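Ribonucleoside-diphosphate reductase subunit beta (Streptococcus sanguinis, PDB 4N83) probably supplies DNA precursors as the dimetal-bearing small subunit of a class Ib ribonucleotide reductase, which converts ribonucleoside diphosphates to deoxyribonucleotides. Local coordinates at residues S38-D43 with K176-A181. Residues are numbered along the deposited sequence; the frame is centred on the assembly and turned at random.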
# COMPACT_ATOMS: atom_id res chain seq x y z
N SER A 38 -24.46 -11.22 4.76
CA SER A 38 -25.77 -11.40 5.38
C SER A 38 -26.48 -12.69 4.95
O SER A 38 -27.37 -13.17 5.66
CB SER A 38 -26.67 -10.20 5.08
OG SER A 38 -26.95 -10.10 3.69
N ASN A 39 -26.10 -13.24 3.80
CA ASN A 39 -26.67 -14.49 3.30
C ASN A 39 -26.17 -15.73 4.06
O ASN A 39 -26.74 -16.81 3.91
CB ASN A 39 -26.37 -14.67 1.81
CG ASN A 39 -26.93 -13.53 0.96
OD1 ASN A 39 -26.42 -13.27 -0.14
ND2 ASN A 39 -27.96 -12.85 1.45
N ASP A 40 -25.11 -15.57 4.86
CA ASP A 40 -24.57 -16.67 5.67
C ASP A 40 -25.10 -16.67 7.11
O ASP A 40 -24.67 -17.50 7.92
CB ASP A 40 -23.04 -16.61 5.68
CG ASP A 40 -22.44 -16.96 4.34
OD1 ASP A 40 -23.12 -16.76 3.31
OD2 ASP A 40 -21.29 -17.43 4.30
N LEU A 41 -26.02 -15.76 7.42
CA LEU A 41 -26.67 -15.75 8.73
C LEU A 41 -27.63 -16.93 8.91
O LEU A 41 -27.98 -17.27 10.04
CB LEU A 41 -27.42 -14.43 8.95
CG LEU A 41 -26.54 -13.21 9.26
CD1 LEU A 41 -27.34 -11.92 9.15
CD2 LEU A 41 -25.91 -13.33 10.64
N ASP A 42 -28.05 -17.54 7.81
CA ASP A 42 -28.92 -18.71 7.85
C ASP A 42 -28.16 -19.95 8.34
O ASP A 42 -28.70 -20.74 9.11
CB ASP A 42 -29.53 -18.97 6.47
CG ASP A 42 -30.73 -19.90 6.52
OD1 ASP A 42 -30.73 -20.92 5.81
OD2 ASP A 42 -31.67 -19.61 7.29
N ASP A 43 -26.92 -20.11 7.88
CA ASP A 43 -26.08 -21.26 8.26
C ASP A 43 -25.21 -20.98 9.50
O ASP A 43 -24.79 -21.91 10.18
CB ASP A 43 -25.19 -21.69 7.09
CG ASP A 43 -25.94 -22.51 6.06
OD1 ASP A 43 -26.29 -23.67 6.37
OD2 ASP A 43 -26.17 -22.01 4.94
N LYS A 176 -21.03 -24.96 3.76
CA LYS A 176 -21.49 -24.11 4.86
C LYS A 176 -20.60 -22.86 4.94
O LYS A 176 -19.41 -22.93 4.66
CB LYS A 176 -21.41 -24.87 6.19
CG LYS A 176 -22.13 -26.22 6.20
CD LYS A 176 -23.51 -26.15 6.84
CE LYS A 176 -23.42 -26.17 8.36
NZ LYS A 176 -24.75 -26.35 9.00
N LEU A 177 -21.19 -21.73 5.33
CA LEU A 177 -20.46 -20.46 5.46
C LEU A 177 -19.70 -20.12 4.17
O LEU A 177 -18.47 -20.01 4.17
CB LEU A 177 -19.50 -20.51 6.66
CG LEU A 177 -20.09 -20.87 8.02
CD1 LEU A 177 -18.98 -20.99 9.06
CD2 LEU A 177 -21.13 -19.84 8.47
N ALA A 178 -20.44 -19.96 3.08
CA ALA A 178 -19.86 -19.78 1.75
C ALA A 178 -19.17 -18.42 1.57
O ALA A 178 -18.03 -18.36 1.10
CB ALA A 178 -20.92 -19.96 0.67
N ASN A 179 -19.86 -17.35 1.95
CA ASN A 179 -19.33 -15.99 1.84
C ASN A 179 -18.23 -15.70 2.86
O ASN A 179 -17.32 -14.92 2.59
CB ASN A 179 -20.45 -14.97 1.97
CG ASN A 179 -21.47 -15.07 0.85
OD1 ASN A 179 -21.11 -15.10 -0.32
ND2 ASN A 179 -22.75 -15.12 1.21
N VAL A 180 -18.32 -16.33 4.03
CA VAL A 180 -17.28 -16.22 5.06
C VAL A 180 -16.04 -17.01 4.64
O VAL A 180 -14.93 -16.70 5.07
CB VAL A 180 -17.78 -16.74 6.43
CG1 VAL A 180 -16.69 -16.62 7.49
CG2 VAL A 180 -19.03 -15.98 6.87
N ALA A 181 -16.23 -18.02 3.79
CA ALA A 181 -15.12 -18.79 3.24
C ALA A 181 -14.44 -18.06 2.09
O ALA A 181 -13.21 -18.04 2.00
CB ALA A 181 -15.60 -20.16 2.80
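Asp40 presents its carboxylate to backbone N-H groups in the first turn of helix 178-206, one of the long helices of this ferritin-like fold, doing what an N-cap acceptor would do. The evidence is in the backbone donors: Val180 N gives OD2 of Asp40 a bond of 3.2 Å at 157°, arriving from above the carboxylate plane. Asn179 N lies closer to Asp40 OD2, at 2.8 Å, but its bond is bent and weak. Leu177 holds the N-cap position itself, with a leucine side chain that cannot accept a hydrogen bond, and the acceptor comes instead from Asp40, 137 positions earlier in the chain. Such a location would probably stabilise the buried carboxylate as an anion.

The second oxygen is used as well. With CG of Asn179 beside its own backbone N (chi1 -63°), the amide reaches across to the carboxylate, and ND2 makes a weak bond of 2.7 Å to Asp40 OD1; carboxylate and amide planes differ by 25°.

Apolar contact is slighter: Leu177 CD2 comes no nearer than 4.4 Å to Asp43 C. A methyl of Val180, CG2, sits 3.7 Å from the carboxylate oxygen Asp40 OD2, while the same valine packs on Ile107 of helix 84-111, which carries the predicted active-site Tyr104. Electrostatics continue at Asp43, crossed at about a right angle by the bent Lys176 chain. No salt bridge closes there, since Asp43 OD1 and Lys176 NZ remain 4.1 Å apart.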